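PDB 3UW2: Phosphoglucomutase/phosphomannomutase family protein from Burkholderia thailandensis, which probably transfers a phosphoryl group between positions of a hexose phosphate, as a magnesium-dependent phosphohexose mutase. Local coordinates for residues D32-A46 against H131-L143. Residues are numbered along the deposited sequence; the frame is centred on the assembly and turned at random.
With PO4 (phosphate ion), chain B.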
ATOM      1  N   ASP A  32      -2.470  -0.261  11.591  1.00 30.24           N
ATOM      2  CA  ASP A  32      -2.996   1.084  11.689  1.00 32.50           C
ATOM      3  C   ASP A  32      -4.103   1.130  12.674  1.00 31.58           C
ATOM      4  O   ASP A  32      -4.314   0.174  13.412  1.00 34.23           O
ATOM      5  CB  ASP A  32      -3.456   1.681  10.330  1.00 36.20           C
ATOM      6  CG  ASP A  32      -4.298   0.760   9.518  1.00 40.96           C
ATOM      7  OD1 ASP A  32      -5.111  -0.053  10.048  1.00 42.73           O
ATOM      8  OD2 ASP A  32      -4.155   0.899   8.300  1.00 44.41           O
ATOM      9  N   ILE A  33      -4.787   2.270  12.700  1.00 29.80           N
ATOM     10  CA  ILE A  33      -5.976   2.447  13.527  1.00 29.77           C
ATOM     11  C   ILE A  33      -7.087   2.822  12.552  1.00 32.52           C
ATOM     12  O   ILE A  33      -6.878   3.657  11.681  1.00 30.11           O
ATOM     13  CB  ILE A  33      -5.752   3.590  14.592  1.00 29.46           C
ATOM     14  CG1 ILE A  33      -4.745   3.191  15.676  1.00 26.59           C
ATOM     15  CG2 ILE A  33      -7.074   3.989  15.275  1.00 28.59           C
ATOM     16  CD1 ILE A  33      -4.276   4.444  16.533  1.00 27.34           C
ATOM     17  N   ARG A  34      -8.241   2.168  12.671  1.00 32.22           N
ATOM     18  CA  ARG A  34      -9.373   2.371  11.758  1.00 34.82           C
ATOM     19  C   ARG A  34     -10.674   2.256  12.553  1.00 34.55           C
ATOM     20  O   ARG A  34     -10.786   1.346  13.373  1.00 37.64           O
ATOM     21  CB  ARG A  34      -9.390   1.270  10.677  1.00 36.51           C
ATOM     22  CG  ARG A  34      -8.229   1.377   9.728  1.00 47.07           C
ATOM     23  CD  ARG A  34      -8.480   0.600   8.436  1.00 55.63           C
ATOM     24  NE  ARG A  34      -8.467  -0.824   8.724  1.00 60.50           N
ATOM     25  CZ  ARG A  34      -7.429  -1.609   8.480  1.00 67.34           C
ATOM     26  NH1 ARG A  34      -6.343  -1.095   7.911  1.00 70.15           N
ATOM     27  NH2 ARG A  34      -7.482  -2.902   8.782  1.00 67.94           N
ATOM     28  N   GLY A  35     -11.664   3.114  12.261  1.00 31.88           N
ATOM     29  CA  GLY A  35     -12.900   3.176  12.985  1.00 31.26           C
ATOM     30  C   GLY A  35     -13.968   3.864  12.150  1.00 33.74           C
ATOM     31  O   GLY A  35     -13.714   4.310  11.015  1.00 34.14           O
ATOM     32  N   VAL A  36     -15.182   3.916  12.675  1.00 35.21           N
ATOM     33  CA  VAL A  36     -16.336   4.448  11.919  1.00 36.88           C
ATOM     34  C   VAL A  36     -16.852   5.662  12.722  1.00 40.27           C
ATOM     35  O   VAL A  36     -17.194   5.549  13.904  1.00 39.24           O
ATOM     36  CB  VAL A  36     -17.457   3.411  11.746  1.00 42.42           C
ATOM     37  CG1 VAL A  36     -18.677   4.046  11.049  1.00 44.39           C
ATOM     38  CG2 VAL A  36     -16.983   2.149  11.001  1.00 41.67           C
ATOM     39  N   ILE A  37     -16.886   6.819  12.071  1.00 40.62           N
ATOM     40  CA  ILE A  37     -17.365   8.062  12.649  1.00 41.26           C
ATOM     41  C   ILE A  37     -18.705   7.858  13.326  1.00 42.43           C
ATOM     42  O   ILE A  37     -19.584   7.181  12.786  1.00 43.08           O
ATOM     43  CB  ILE A  37     -17.576   9.114  11.547  1.00 43.72           C
ATOM     44  CG1 ILE A  37     -16.265   9.380  10.806  1.00 42.09           C
ATOM     45  CG2 ILE A  37     -18.201  10.375  12.120  1.00 46.69           C
ATOM     46  CD1 ILE A  37     -15.099   9.870  11.631  1.00 37.97           C
ATOM     47  N   GLY A  38     -18.854   8.422  14.524  1.00 41.90           N
ATOM     48  CA  GLY A  38     -20.134   8.368  15.214  1.00 46.64           C
ATOM     49  C   GLY A  38     -20.343   7.026  15.887  1.00 47.36           C
ATOM     50  O   GLY A  38     -21.325   6.842  16.588  1.00 48.58           O
ATOM     51  N   LYS A  39     -19.422   6.080  15.686  1.00 42.36           N
ATOM     52  CA  LYS A  39     -19.539   4.785  16.369  1.00 42.90           C
ATOM     53  C   LYS A  39     -18.297   4.400  17.146  1.00 40.78           C
ATOM     54  O   LYS A  39     -18.385   4.089  18.314  1.00 43.36           O
ATOM     55  CB  LYS A  39     -19.838   3.661  15.400  1.00 45.20           C
ATOM     56  CG  LYS A  39     -21.058   3.906  14.548  1.00 51.41           C
ATOM     57  CD  LYS A  39     -21.601   2.546  14.185  1.00 52.90           C
ATOM     58  CE  LYS A  39     -21.146   2.091  12.801  1.00 54.65           C
ATOM     59  NZ  LYS A  39     -22.325   2.210  11.875  1.00 58.94           N
ATOM     60  N   THR A  40     -17.147   4.333  16.501  1.00 35.89           N
ATOM     61  CA  THR A  40     -15.927   4.064  17.266  1.00 36.11           C
ATOM     62  C   THR A  40     -14.916   5.208  17.146  1.00 34.91           C
ATOM     63  O   THR A  40     -13.860   5.188  17.740  1.00 35.40           O
ATOM     64  CB  THR A  40     -15.294   2.744  16.816  1.00 36.91           C
ATOM     65  OG1 THR A  40     -15.198   2.778  15.399  1.00 37.57           O
ATOM     66  CG2 THR A  40     -16.203   1.522  17.223  1.00 37.12           C
ATOM     67  N   LEU A  41     -15.234   6.216  16.365  1.00 35.50           N
ATOM     68  CA  LEU A  41     -14.244   7.255  16.126  1.00 34.35           C
ATOM     69  C   LEU A  41     -14.909   8.632  16.233  1.00 35.28           C
ATOM     70  O   LEU A  41     -15.995   8.812  15.699  1.00 36.49           O
ATOM     71  CB  LEU A  41     -13.690   7.040  14.717  1.00 35.10           C
ATOM     72  CG  LEU A  41     -12.391   7.630  14.271  1.00 35.37           C
ATOM     73  CD1 LEU A  41     -11.395   7.010  15.232  1.00 42.59           C
ATOM     74  CD2 LEU A  41     -12.090   7.213  12.822  1.00 34.87           C
ATOM     75  N   ASP A  42     -14.265   9.588  16.914  1.00 31.44           N
ATOM     76  CA  ASP A  42     -14.807  10.956  17.006  1.00 32.44           C
ATOM     77  C   ASP A  42     -13.627  11.853  17.388  1.00 30.94           C
ATOM     78  O   ASP A  42     -12.470  11.355  17.455  1.00 29.10           O
ATOM     79  CB  ASP A  42     -16.035  11.060  17.990  1.00 33.62           C
ATOM     80  CG  ASP A  42     -15.700  10.656  19.412  1.00 38.13           C
ATOM     81  OD1 ASP A  42     -14.493  10.616  19.815  1.00 36.03           O
ATOM     82  OD2 ASP A  42     -16.657  10.339  20.153  1.00 42.92           O
ATOM     83  N   ALA A  43     -13.876  13.136  17.614  1.00 30.89           N
ATOM     84  CA  ALA A  43     -12.779  14.060  18.012  1.00 31.90           C
ATOM     85  C   ALA A  43     -12.070  13.606  19.303  1.00 33.09           C
ATOM     86  O   ALA A  43     -10.870  13.759  19.388  1.00 29.97           O
ATOM     87  CB  ALA A  43     -13.279  15.476  18.206  1.00 31.58           C
ATOM     88  N   ASP A  44     -12.820  13.112  20.309  1.00 33.75           N
ATOM     89  CA  ASP A  44     -12.206  12.715  21.596  1.00 33.20           C
ATOM     90  C   ASP A  44     -11.235  11.596  21.369  1.00 32.29           C
ATOM     91  O   ASP A  44     -10.142  11.602  21.958  1.00 30.64           O
ATOM     92  CB  ASP A  44     -13.244  12.262  22.669  1.00 38.00           C
ATOM     93  CG  ASP A  44     -14.146  13.407  23.135  1.00 46.70           C
ATOM     94  OD1 ASP A  44     -13.660  14.550  23.236  1.00 47.03           O
ATOM     95  OD2 ASP A  44     -15.349  13.184  23.379  1.00 51.26           O
ATOM     96  N   VAL A  45     -11.657  10.618  20.544  1.00 29.64           N
ATOM     97  CA  VAL A  45     -10.812   9.520  20.157  1.00 27.66           C
ATOM     98  C   VAL A  45      -9.522   9.986  19.438  1.00 27.74           C
ATOM     99  O   VAL A  45      -8.400   9.588  19.808  1.00 27.09           O
ATOM    100  CB  VAL A  45     -11.649   8.445  19.424  1.00 31.65           C
ATOM    101  CG1 VAL A  45     -10.750   7.349  18.859  1.00 31.25           C
ATOM    102  CG2 VAL A  45     -12.736   7.809  20.386  1.00 31.32           C
ATOM    103  N   ALA A  46      -9.655  10.881  18.462  1.00 25.60           N
ATOM    104  CA  ALA A  46      -8.466  11.418  17.753  1.00 24.85           C
ATOM    105  C   ALA A  46      -7.513  12.083  18.720  1.00 24.86           C
ATOM    106  O   ALA A  46      -6.323  11.831  18.650  1.00 24.61           O
ATOM    107  CB  ALA A  46      -8.874  12.365  16.625  1.00 21.93           C
ATOM    108  N   HIS A 131      -9.290   3.091   1.258  1.00 34.17           N
ATOM    109  CA  HIS A 131     -10.221   2.656   0.206  1.00 36.70           C
ATOM    110  C   HIS A 131     -11.649   2.484   0.739  1.00 40.61           C
ATOM    111  O   HIS A 131     -12.562   2.129  -0.021  1.00 37.05           O
ATOM    112  CB  HIS A 131      -9.725   1.342  -0.444  1.00 36.81           C
ATOM    113  CG  HIS A 131      -9.852   0.130   0.455  1.00 39.85           C
ATOM    114  ND1 HIS A 131      -8.934  -0.160   1.427  1.00 43.91           N
ATOM    115  CD2 HIS A 131     -10.855  -0.839   0.559  1.00 40.96           C
ATOM    116  CE1 HIS A 131      -9.340  -1.263   2.120  1.00 41.61           C
ATOM    117  NE2 HIS A 131     -10.501  -1.687   1.584  1.00 41.32           N
ATOM    118  N   ASN A 132     -11.854   2.752   2.037  1.00 38.01           N
ATOM    119  CA  ASN A 132     -13.117   2.370   2.729  1.00 38.84           C
ATOM    120  C   ASN A 132     -14.279   3.316   2.504  1.00 37.15           C
ATOM    121  O   ASN A 132     -14.017   4.437   2.050  1.00 36.87           O
ATOM    122  CB  ASN A 132     -12.854   2.213   4.249  1.00 39.34           C
ATOM    123  CG  ASN A 132     -11.956   1.029   4.538  1.00 41.00           C
ATOM    124  OD1 ASN A 132     -12.281  -0.121   4.215  1.00 36.13           O
ATOM    125  ND2 ASN A 132     -10.772   1.318   5.038  1.00 38.91           N
ATOM    126  N   PRO A 133     -15.540   2.893   2.845  1.00 34.62           N
ATOM    127  CA  PRO A 133     -16.704   3.787   2.653  1.00 35.07           C
ATOM    128  C   PRO A 133     -16.574   5.160   3.351  1.00 34.81           C
ATOM    129  O   PRO A 133     -15.700   5.306   4.242  1.00 32.30           O
ATOM    130  CB  PRO A 133     -17.884   2.956   3.198  1.00 38.32           C
ATOM    131  CG  PRO A 133     -17.459   1.502   2.980  1.00 36.31           C
ATOM    132  CD  PRO A 133     -15.980   1.518   3.246  1.00 38.30           C
ATOM    133  N   PRO A 134     -17.420   6.159   2.959  1.00 33.12           N
ATOM    134  CA  PRO A 134     -17.303   7.541   3.415  1.00 33.62           C
ATOM    135  C   PRO A 134     -17.193   7.789   4.927  1.00 35.79           C
ATOM    136  O   PRO A 134     -16.534   8.809   5.358  1.00 33.26           O
ATOM    137  CB  PRO A 134     -18.602   8.204   2.919  1.00 34.91           C
ATOM    138  CG  PRO A 134     -19.044   7.377   1.726  1.00 34.91           C
ATOM    139  CD  PRO A 134     -18.347   6.045   1.815  1.00 35.19           C
ATOM    140  N   ASP A 135     -17.858   6.941   5.706  1.00 34.55           N
ATOM    141  CA  ASP A 135     -17.979   7.100   7.161  0.59 37.40           C
ATOM    142  C   ASP A 135     -16.796   6.465   7.928  1.00 36.95           C
ATOM    143  O   ASP A 135     -16.753   6.522   9.164  1.00 37.91           O
ATOM    144  CB  ASP A 135     -19.352   6.564   7.683  0.59 39.35           C
ATOM    145  CG  ASP A 135     -19.707   5.162   7.164  0.59 44.65           C
ATOM    146  OD1 ASP A 135     -19.102   4.678   6.171  0.59 47.00           O
ATOM    147  OD2 ASP A 135     -20.649   4.545   7.729  0.59 47.24           O
ATOM    148  N   TYR A 136     -15.861   5.843   7.194  1.00 32.29           N
ATOM    149  CA  TYR A 136     -14.662   5.278   7.793  1.00 30.95           C
ATOM    150  C   TYR A 136     -13.568   6.271   7.770  1.00 30.30           C
ATOM    151  O   TYR A 136     -13.451   7.101   6.849  1.00 28.01           O
ATOM    152  CB  TYR A 136     -14.142   4.083   7.007  1.00 33.26           C
ATOM    153  CG  TYR A 136     -15.018   2.867   7.174  1.00 34.75           C
ATOM    154  CD1 TYR A 136     -16.284   2.850   6.649  1.00 38.13           C
ATOM    155  CD2 TYR A 136     -14.581   1.765   7.912  1.00 38.40           C
ATOM    156  CE1 TYR A 136     -17.106   1.736   6.800  1.00 40.58           C
ATOM    157  CE2 TYR A 136     -15.388   0.647   8.077  1.00 40.56           C
ATOM    158  CZ  TYR A 136     -16.644   0.644   7.516  1.00 42.45           C
ATOM    159  OH  TYR A 136     -17.477  -0.443   7.693  1.00 52.08           O
ATOM    160  N   ASN A 137     -12.736   6.151   8.774  1.00 28.30           N
ATOM    161  CA  ASN A 137     -11.530   6.928   8.816  1.00 29.88           C
ATOM    162  C   ASN A 137     -10.470   6.232   9.715  1.00 29.73           C
ATOM    163  O   ASN A 137     -10.700   5.133  10.231  1.00 31.28           O
ATOM    164  CB  ASN A 137     -11.829   8.383   9.204  1.00 26.63           C
ATOM    165  CG  ASN A 137     -10.860   9.373   8.517  1.00 27.16           C
ATOM    166  OD1 ASN A 137      -9.719   9.034   8.220  1.00 26.73           O
ATOM    167  ND2 ASN A 137     -11.309  10.558   8.253  1.00 23.98           N
ATOM    168  N   GLY A 138      -9.320   6.851   9.921  1.00 28.12           N
ATOM    169  CA  GLY A 138      -8.259   6.062  10.560  1.00 28.05           C
ATOM    170  C   GLY A 138      -6.990   6.805  10.606  1.00 26.59           C
ATOM    171  O   GLY A 138      -6.965   8.032  10.252  1.00 26.50           O
ATOM    172  N   PHE A 139      -5.919   6.124  11.036  1.00 25.57           N
ATOM    173  CA  PHE A 139      -4.628   6.822  11.174  1.00 27.13           C
ATOM    174  C   PHE A 139      -3.503   5.888  10.737  1.00 28.66           C
ATOM    175  O   PHE A 139      -3.436   4.723  11.191  1.00 28.84           O
ATOM    176  CB  PHE A 139      -4.411   7.238  12.636  1.00 26.83           C
ATOM    177  CG  PHE A 139      -5.580   8.043  13.224  1.00 26.99           C
ATOM    178  CD1 PHE A 139      -5.533   9.415  13.267  1.00 25.63           C
ATOM    179  CD2 PHE A 139      -6.725   7.373  13.760  1.00 26.52           C
ATOM    180  CE1 PHE A 139      -6.597  10.151  13.794  1.00 27.19           C
ATOM    181  CE2 PHE A 139      -7.790   8.092  14.291  1.00 27.39           C
ATOM    182  CZ  PHE A 139      -7.726   9.510  14.307  1.00 28.50           C
ATOM    183  N   LYS A 140      -2.645   6.391   9.870  1.00 26.23           N
ATOM    184  CA  LYS A 140      -1.463   5.672   9.409  1.00 26.45           C
ATOM    185  C   LYS A 140      -0.297   6.380  10.081  1.00 30.93           C
ATOM    186  O   LYS A 140      -0.243   7.595   9.994  1.00 26.73           O
ATOM    187  CB  LYS A 140      -1.410   5.716   7.856  1.00 25.57           C
ATOM    188  CG  LYS A 140      -2.464   4.766   7.209  1.00 28.90           C
ATOM    189  CD  LYS A 140      -2.286   4.578   5.678  1.00 29.01           C
ATOM    190  CE  LYS A 140      -3.236   3.509   5.158  1.00 36.33           C
ATOM    191  NZ  LYS A 140      -3.468   3.592   3.695  1.00 37.82           N
ATOM    192  N   MET A 141       0.590   5.641  10.788  1.00 28.24           N
ATOM    193  CA  MET A 141       1.531   6.260  11.726  1.00 32.45           C
ATOM    194  C   MET A 141       2.986   5.904  11.444  1.00 34.10           C
ATOM    195  O   MET A 141       3.324   4.720  11.326  1.00 37.72           O
ATOM    196  CB  MET A 141       1.187   5.818  13.122  1.00 29.45           C
ATOM    197  CG  MET A 141      -0.166   6.417  13.597  1.00 30.20           C
ATOM    198  SD  MET A 141      -0.802   5.569  15.058  1.00 32.10           S
ATOM    199  CE  MET A 141      -1.217   3.958  14.397  1.00 28.34           C
ATOM    200  N   VAL A 142       3.823   6.917  11.324  1.00 32.25           N
ATOM    201  CA  VAL A 142       5.268   6.669  11.188  1.00 28.72           C
ATOM    202  C   VAL A 142       5.964   7.264  12.385  1.00 27.57           C
ATOM    203  O   VAL A 142       5.913   8.480  12.615  1.00 28.45           O
ATOM    204  CB  VAL A 142       5.811   7.174   9.844  1.00 27.78           C
ATOM    205  CG1 VAL A 142       7.359   7.039   9.836  1.00 28.62           C
ATOM    206  CG2 VAL A 142       5.187   6.340   8.703  1.00 32.19           C
ATOM    207  N   LEU A 143       6.649   6.415  13.153  1.00 29.35           N
ATOM    208  CA  LEU A 143       7.314   6.904  14.383  1.00 29.15           C
ATOM    209  C   LEU A 143       8.859   6.834  14.220  1.00 32.15           C
ATOM    210  O   LEU A 143       9.434   5.763  14.149  1.00 32.41           O
ATOM    211  CB  LEU A 143       6.835   6.144  15.609  1.00 30.75           C
ATOM    212  CG  LEU A 143       7.752   6.251  16.868  1.00 39.70           C
ATOM    213  CD1 LEU A 143       7.776   7.661  17.440  1.00 37.47           C
ATOM    214  CD2 LEU A 143       7.474   5.192  17.942  1.00 42.63           C
TER
HETATM  215  P   PO4 B 465      -5.742   1.353   2.499  1.00 61.18           P
HETATM  216  O2  PO4 B 465      -4.643   1.482   1.450  1.00 61.03           O
HETATM  217  O3  PO4 B 465      -6.571   0.119   2.232  1.00 74.51           O
HETATM  218  O4  PO4 B 465      -5.266   1.540   3.904  1.00 66.50           O
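Phe139 N donates to Ile33 O at 2.7 Å, and Ile33 N returns a bond to Phe139 O. This hydrogen-bonded pair joins strand 33-36 antiparallel to strand 136-143, in the alpha/beta/alpha domain I of the phosphohexose mutase family. Gly35 and Asn137 form the next such pair. Ile37 N extends the ladder to Asp135 O (2.9 Å). Val36 O takes three backbone N-H groups, from Lys39, Thr40 and Leu41, closing the turn after strand 33-36. Val36 N is held by Thr40 OG1 (3.0 Å).

Val36 CG2 sits over one face of the Tyr136 ring, 3.8 Å from its centroid. Val36 CG1, anti to the backbone N (chi1 176°), lies against Asp135 O instead. On the other face of the sheet, Ile33 CG2 meets the ring edge at Phe139 CD2 (3.7 Å). Leu41 CD1 meets that edge at Phe139 CE2 (3.9 Å). Ala46 CB of helix 43-59 reaches Phe139 CZ. Met141 CE packs on Ile33 CD1.

Lys140 NZ bonds O4 of a bound phosphate ion, probably from the crystallisation liquor, at 2.7 Å. It also forms salt bridges with the zinc ligands Asp266 and Asp268. The pairing thus places Lys140 beside phosphate and metal site, while Phe139 packs against helix 43-59.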